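Local coordinates for protein titin (Homo sapiens, PDB 2A38) that spans the half-sarcomere of muscle as a giant filament and is probably anchored at the Z-disc through its N-terminal pair of immunoglobulin domains, at residues Q4-Q10 with A27-F32; L51-Q55 with L65-A69; E165-E169 with E190-Q194. One frame throughout, in Å; residues are numbered along the deposited sequence.

Contact 1 of 3, residues Q4-Q10 with A27-F32; sequences QAPTFTQ and AHISGF. With CD (cadmium ion), chain D.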
# COMPACT_ATOMS: atom_id res chain seq x y z
N GLN A 4 16.79 18.33 37.31
CA GLN A 4 17.47 18.64 36.08
C GLN A 4 16.50 18.92 34.94
O GLN A 4 15.55 18.17 34.74
CB GLN A 4 18.38 17.46 35.76
CG GLN A 4 19.03 17.47 34.42
CD GLN A 4 19.90 16.24 34.25
OE1 GLN A 4 20.98 16.13 34.84
NE2 GLN A 4 19.42 15.28 33.45
N ALA A 5 16.75 20.01 34.22
CA ALA A 5 15.90 20.40 33.10
C ALA A 5 15.93 19.28 32.07
O ALA A 5 16.87 18.48 32.03
CB ALA A 5 16.40 21.71 32.49
N PRO A 6 14.90 19.20 31.21
CA PRO A 6 14.83 18.16 30.18
C PRO A 6 15.96 18.23 29.18
O PRO A 6 16.39 19.31 28.78
CB PRO A 6 13.47 18.40 29.54
CG PRO A 6 12.68 19.05 30.65
CD PRO A 6 13.68 20.02 31.19
N THR A 7 16.43 17.07 28.74
CA THR A 7 17.53 16.99 27.79
C THR A 7 17.32 15.76 26.91
O THR A 7 16.81 14.74 27.38
CB THR A 7 18.89 16.84 28.52
OG1 THR A 7 19.96 16.99 27.58
CG2 THR A 7 19.00 15.45 29.13
N PHE A 8 17.70 15.86 25.64
CA PHE A 8 17.59 14.72 24.76
C PHE A 8 18.94 14.04 24.68
O PHE A 8 19.89 14.59 24.14
CB PHE A 8 17.15 15.14 23.37
CG PHE A 8 15.71 15.47 23.28
CD1 PHE A 8 15.25 16.73 23.66
CD2 PHE A 8 14.79 14.51 22.88
CE1 PHE A 8 13.89 17.02 23.64
CE2 PHE A 8 13.43 14.80 22.86
CZ PHE A 8 12.98 16.06 23.24
N THR A 9 19.04 12.84 25.24
CA THR A 9 20.31 12.14 25.18
C THR A 9 20.43 11.51 23.79
O THR A 9 21.52 11.13 23.36
CB THR A 9 20.43 11.10 26.30
OG1 THR A 9 19.34 10.18 26.22
CG2 THR A 9 20.40 11.80 27.65
N GLN A 10 19.30 11.40 23.11
CA GLN A 10 19.22 10.86 21.74
C GLN A 10 18.11 11.66 21.07
O GLN A 10 16.94 11.55 21.44
CB GLN A 10 18.84 9.39 21.73
CG GLN A 10 19.99 8.43 22.00
CD GLN A 10 21.18 8.65 21.08
OE1 GLN A 10 21.03 8.82 19.86
NE2 GLN A 10 22.38 8.64 21.66
N ALA A 27 13.23 8.78 20.64
CA ALA A 27 14.13 9.72 21.28
C ALA A 27 14.35 9.29 22.71
O ALA A 27 13.54 8.58 23.28
CB ALA A 27 13.54 11.11 21.24
N HIS A 28 15.46 9.71 23.29
CA HIS A 28 15.75 9.40 24.67
C HIS A 28 15.77 10.72 25.38
O HIS A 28 16.47 11.65 24.98
CB HIS A 28 17.10 8.72 24.81
CG HIS A 28 17.06 7.28 24.42
ND1 HIS A 28 16.89 6.26 25.33
CD2 HIS A 28 17.11 6.69 23.20
CE1 HIS A 28 16.83 5.11 24.70
NE2 HIS A 28 16.96 5.34 23.41
N ILE A 29 14.97 10.81 26.42
CA ILE A 29 14.87 12.04 27.17
C ILE A 29 15.30 11.82 28.61
O ILE A 29 14.92 10.83 29.24
CB ILE A 29 13.42 12.55 27.15
CG1 ILE A 29 13.00 12.78 25.70
CG2 ILE A 29 13.30 13.81 28.00
CD1 ILE A 29 11.55 13.13 25.54
N SER A 30 16.09 12.76 29.11
CA SER A 30 16.56 12.70 30.47
C SER A 30 15.94 13.90 31.21
O SER A 30 15.41 14.80 30.59
CB SER A 30 18.09 12.79 30.48
OG SER A 30 18.62 12.43 31.75
N GLY A 31 15.99 13.89 32.54
CA GLY A 31 15.43 14.98 33.30
C GLY A 31 14.93 14.52 34.66
O GLY A 31 14.59 13.36 34.85
N PHE A 32 14.91 15.43 35.63
CA PHE A 32 14.43 15.07 36.95
C PHE A 32 13.75 16.24 37.64
O PHE A 32 14.34 17.31 37.79
CB PHE A 32 15.57 14.56 37.82
CG PHE A 32 15.11 13.98 39.11
CD1 PHE A 32 14.44 12.76 39.13
CD2 PHE A 32 15.25 14.69 40.31
CE1 PHE A 32 13.92 12.25 40.32
CE2 PHE A 32 14.72 14.19 41.50
CZ PHE A 32 14.06 12.97 41.50
CD CD D . 17.07 3.77 21.58
O HOH W 1 17.74 5.36 20.05

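Contact 2 of 3, residues L51-Q55 with L65-A69; sequences LPGVQ and LTIPA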
# COMPACT_ATOMS: atom_id res chain seq x y z
N LEU A 51 -4.24 11.59 14.28
CA LEU A 51 -3.50 10.68 13.41
C LEU A 51 -3.87 9.27 13.88
O LEU A 51 -3.17 8.67 14.70
CB LEU A 51 -1.99 10.92 13.55
CG LEU A 51 -1.03 10.35 12.50
CD1 LEU A 51 0.38 10.81 12.83
CD2 LEU A 51 -1.09 8.83 12.45
N PRO A 52 -4.98 8.72 13.37
CA PRO A 52 -5.46 7.38 13.73
C PRO A 52 -4.45 6.26 13.49
O PRO A 52 -3.71 6.29 12.51
CB PRO A 52 -6.72 7.23 12.88
CG PRO A 52 -6.40 8.06 11.67
CD PRO A 52 -5.79 9.29 12.27
N GLY A 53 -4.43 5.29 14.39
CA GLY A 53 -3.50 4.18 14.26
C GLY A 53 -2.15 4.51 14.86
O GLY A 53 -1.30 3.63 15.03
N VAL A 54 -1.93 5.78 15.19
CA VAL A 54 -0.67 6.23 15.77
C VAL A 54 -0.46 5.65 17.16
O VAL A 54 -1.31 5.77 18.04
CB VAL A 54 -0.59 7.77 15.86
CG1 VAL A 54 -1.46 8.30 17.00
CG2 VAL A 54 0.85 8.20 16.03
N GLN A 55 0.69 5.01 17.36
CA GLN A 55 1.02 4.41 18.64
C GLN A 55 2.06 5.29 19.32
O GLN A 55 3.18 5.43 18.83
CB GLN A 55 1.58 3.01 18.42
CG GLN A 55 0.81 2.18 17.40
CD GLN A 55 1.34 0.77 17.27
OE1 GLN A 55 2.54 0.56 17.06
NE2 GLN A 55 0.45 -0.21 17.38
N LEU A 65 7.02 7.11 18.80
CA LEU A 65 5.81 7.40 18.05
C LEU A 65 5.87 6.53 16.80
O LEU A 65 6.74 6.70 15.96
CB LEU A 65 5.77 8.88 17.64
CG LEU A 65 4.48 9.30 16.92
CD1 LEU A 65 4.26 10.79 17.10
CD2 LEU A 65 4.57 8.94 15.45
N THR A 66 4.93 5.60 16.68
CA THR A 66 4.91 4.70 15.54
C THR A 66 3.65 4.81 14.71
O THR A 66 2.54 4.81 15.25
CB THR A 66 5.06 3.23 15.98
OG1 THR A 66 6.33 3.05 16.62
CG2 THR A 66 4.97 2.30 14.77
N ILE A 67 3.82 4.93 13.40
CA ILE A 67 2.70 4.99 12.48
C ILE A 67 2.75 3.66 11.73
O ILE A 67 3.69 3.42 10.97
CB ILE A 67 2.83 6.14 11.47
CG1 ILE A 67 2.98 7.47 12.22
CG2 ILE A 67 1.59 6.19 10.58
CD1 ILE A 67 3.13 8.67 11.31
N PRO A 68 1.77 2.77 11.97
CA PRO A 68 1.70 1.45 11.32
C PRO A 68 1.82 1.52 9.79
O PRO A 68 2.86 1.17 9.23
CB PRO A 68 0.34 0.93 11.78
CG PRO A 68 0.24 1.48 13.17
CD PRO A 68 0.68 2.92 12.95
N ALA A 69 0.77 1.96 9.12
CA ALA A 69 0.79 2.08 7.67
C ALA A 69 0.93 3.56 7.32
O ALA A 69 -0.03 4.32 7.39
CB ALA A 69 -0.49 1.53 7.06

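Contact 3 of 3, residues E165-E169 with E190-Q194; sequences EAYPE and ELLVQ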
# COMPACT_ATOMS: atom_id res chain seq x y z
N GLU A 165 -21.87 -19.37 -24.34
CA GLU A 165 -22.05 -20.56 -25.17
C GLU A 165 -20.84 -20.64 -26.09
O GLU A 165 -20.77 -19.92 -27.08
CB GLU A 165 -23.29 -20.44 -26.03
CG GLU A 165 -24.58 -20.73 -25.33
CD GLU A 165 -25.76 -20.56 -26.26
OE1 GLU A 165 -25.86 -21.32 -27.26
OE2 GLU A 165 -26.59 -19.67 -26.00
N ALA A 166 -19.91 -21.52 -25.76
CA ALA A 166 -18.70 -21.67 -26.54
C ALA A 166 -18.89 -22.59 -27.74
O ALA A 166 -19.37 -23.71 -27.58
CB ALA A 166 -17.59 -22.19 -25.66
N TYR A 167 -18.52 -22.10 -28.92
CA TYR A 167 -18.60 -22.87 -30.17
C TYR A 167 -17.21 -22.92 -30.79
O TYR A 167 -16.36 -22.10 -30.46
CB TYR A 167 -19.61 -22.24 -31.14
CG TYR A 167 -21.04 -22.42 -30.68
CD1 TYR A 167 -21.72 -21.39 -30.02
CD2 TYR A 167 -21.68 -23.66 -30.79
CE1 TYR A 167 -22.99 -21.60 -29.47
CE2 TYR A 167 -22.94 -23.88 -30.25
CZ TYR A 167 -23.59 -22.85 -29.59
OH TYR A 167 -24.81 -23.09 -29.00
N PRO A 168 -16.96 -23.89 -31.70
CA PRO A 168 -15.66 -24.04 -32.36
C PRO A 168 -15.00 -22.75 -32.88
O PRO A 168 -13.78 -22.62 -32.82
CB PRO A 168 -15.97 -25.03 -33.48
CG PRO A 168 -17.00 -25.90 -32.86
CD PRO A 168 -17.92 -24.88 -32.21
N GLU A 169 -15.79 -21.80 -33.37
CA GLU A 169 -15.25 -20.53 -33.86
C GLU A 169 -14.57 -19.71 -32.75
O GLU A 169 -13.80 -18.78 -33.05
CB GLU A 169 -16.38 -19.69 -34.48
CG GLU A 169 -16.72 -20.05 -35.91
CD GLU A 169 -17.97 -19.35 -36.43
OE1 GLU A 169 -18.18 -18.16 -36.11
OE2 GLU A 169 -18.74 -20.00 -37.18
N GLU A 190 -4.80 -21.31 -23.82
CA GLU A 190 -5.38 -21.87 -25.02
C GLU A 190 -6.79 -22.38 -24.76
O GLU A 190 -7.00 -23.18 -23.85
CB GLU A 190 -4.51 -23.04 -25.49
CG GLU A 190 -4.63 -23.34 -26.96
CD GLU A 190 -4.18 -22.17 -27.81
OE1 GLU A 190 -3.15 -21.54 -27.47
OE2 GLU A 190 -4.86 -21.89 -28.84
N LEU A 191 -7.74 -21.92 -25.54
CA LEU A 191 -9.11 -22.39 -25.40
C LEU A 191 -9.47 -23.25 -26.60
O LEU A 191 -9.40 -22.79 -27.73
CB LEU A 191 -10.07 -21.21 -25.33
CG LEU A 191 -11.53 -21.66 -25.40
CD1 LEU A 191 -11.88 -22.53 -24.18
CD2 LEU A 191 -12.41 -20.42 -25.46
N LEU A 192 -9.85 -24.50 -26.35
CA LEU A 192 -10.24 -25.41 -27.42
C LEU A 192 -11.68 -25.88 -27.26
O LEU A 192 -12.05 -26.40 -26.22
CB LEU A 192 -9.33 -26.64 -27.44
CG LEU A 192 -7.95 -26.56 -28.09
CD1 LEU A 192 -7.22 -25.30 -27.65
CD2 LEU A 192 -7.15 -27.79 -27.70
N VAL A 193 -12.48 -25.68 -28.30
CA VAL A 193 -13.88 -26.10 -28.28
C VAL A 193 -14.10 -27.16 -29.36
O VAL A 193 -13.82 -26.92 -30.54
CB VAL A 193 -14.83 -24.91 -28.54
CG1 VAL A 193 -16.27 -25.36 -28.37
CG2 VAL A 193 -14.52 -23.78 -27.60
N GLN A 194 -14.59 -28.33 -28.96
CA GLN A 194 -14.85 -29.42 -29.90
C GLN A 194 -16.22 -29.31 -30.57
O GLN A 194 -17.20 -29.04 -29.83
CB GLN A 194 -14.76 -30.77 -29.19
CG GLN A 194 -13.40 -31.09 -28.63
CD GLN A 194 -13.30 -32.52 -28.15
OE1 GLN A 194 -12.24 -32.96 -27.69
NE2 GLN A 194 -14.39 -33.27 -28.26
OXT GLN A 194 -16.32 -29.52 -31.80

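Contact 1 of 3, residues Q4-Q10 with A27-F32
Backbone hydrogen bonds, two for each pair, join Gln4 to Phe32 and Thr7 to Ser30, setting strand A (4-8) antiparallel to strand B in the ABED sheet of an I-set immunoglobulin domain. Ser30 N reaches Thr7 O at 2.7 Å, almost straight at 174°, and Gln4 N meets Phe32 O at 2.7 Å. Between these pairs the register slips by one residue, a beta bulge, and Pro6, lacking an N-H, offers its CA to Ser30 O at 3.4 Å. A classic bulge follows: Thr9 and Gln10 both face His28, whose O accepts Thr9 N at 2.8 Å and Gln10 N weakly, while His28 N returns a bond to Gln10 O.

Apolar contact is concentrated at Phe8. With CG anti to the carbonyl carbon (chi1 -76°), its ring runs alongside Ile29, CE2 lying 3.5 Å from Ile29 CG1, while Ala27 CB sits at the ring edge near its plane. Leu80 of strand 76-84 touches all three. Were this phenylalanine replaced by an alanine, Ile29 CG1 and Ala27 CB would probably lose their aromatic neighbour and a gap would open beside Leu80.

On the opposite sheet face, Gln10 CB meets the edge of the His28 imidazole, 3.5 Å from CD2, with amide and ring planes 82° apart. His28 NE2 binds cadmium at 2.4 Å, a site shared with Glu26 and water 1. Because NE2 gives its lone pair to the metal, the imidazole is probably neutral, and the strand pair carries hydrocarbon on one face and a metal ligand on the other.

Contact 2 of 3, residues L51-Q55 with L65-A69
Val54 packs on Leu65, and Gln55 pairs with Thr66, where strand D of the I-set immunoglobulin fold begins beside the end of strand E. Two backbone hydrogen bonds make Gln55 and Thr66 an antiparallel hydrogen-bonded pair. Gln55 N to Thr66 O is essentially linear at 179°, and the return bond from Thr66 N to Gln55 O measures 2.8 Å. Thr66 O is also approached by Val54 CA at 3.5 Å, a CA-H...O contact that brings the residue before the strand against the same acceptor.

The tight part is hydrocarbon and faces the domain core. One methyl of Val54, CG2, lies 3.8 Å from Leu65 CD2, the two side chains crossing obliquely. A little farther along, Leu51 and Ile67 meet through their outer methyls at about a right angle. The Leu51 chain has CG anti to its amide nitrogen (chi1 -164°) and is extended beyond, which carries CD1 to within 3.8 Å of Ile67 CD1. Ile46 touches both Leu51 and Leu65, and Tyr78 of strand 76-84 lies against Leu51 and Ile67, so this cluster links the ABED sheet to the facing one.

The other side is looser. Gln55, an exposed residue, runs alongside Thr66; its OE1 lies 3.8 Å from Thr66 CG2, a van der Waals contact of the amide oxygen with the methyl, while CB and CG pass equally close to Thr66 O. The one close approach on this side is at the end of the contact, where the type II turn from Leu51 to Val54 places Gly53 in its third position: Gly53 O lies beside the Pro68 ring, 3.0 Å from Pro68 CD.

Contact 3 of 3, residues E165-E169 with E190-Q194
The isopropyl group of Val193 fits against the backbone of Ala166, Tyr167 and Pro168, and nearly all the apolar contact passes through its two methyls. CG1, anti to the amide nitrogen of its own residue (chi1 -174°), lies 3.6 Å from Tyr167 C and equally close to Ala166 O. The same methyl comes within 4.2 Å of Pro168 CD. CG2 takes the other direction and meets Ala166 CB at 4.0 Å. Val193 is buried, and its side chain also touches Val115 of strand 113-115. At the surface, Pro168 CG lies 3.8 Å from Gln194 OXT, part of the C-terminal carboxylate, a van der Waals contact without a polar bond.

In the I-set immunoglobulin sandwich this is the place where the connection from strand E to strand F, with its short 3-10 segment starting at Pro168, closes over the last residues of strand G. The two segments belong to opposite sheets, and the valine methyls fill the angle between them at the end of the domain.

Hydrogen bonding takes place beside this apolar contact. Ser171 OG accepts from Val193 N and donates to Pro168 O, so one hydroxyl bridges the two segments. Asp170 OD2 is hydrogen-bonded to Tyr167 N, holding the backbone just ahead of the 3-10 segment. The Tyr167 side chain leaves the backbone away from the 190-194 segment, and its OH donates to Glu165 OE1 at 2.7 Å, meeting that oxygen nearly along its C-O bond, with the carboxylate oxygen in the plane of the phenol ring at its edge.

From the N terminus, contact 1 comes first, bringing strand B back to strand A after a loop that includes strand 15-18 of the facing sheet. Contact 2 follows in the same domain, closing the short D-E hairpin. Strands 23-32 and 62-67 are neighbours, so these two contacts belong to one sheet, their nearest atoms about 7 Å apart. Contact 3 lies in the second immunoglobulin domain, near the C terminus, its centre about 75 Å from that of contact 1; it joins the two sheets of that domain after strand F has been passed. The three loops run in series: none encloses or crosses another, and none spans both domains.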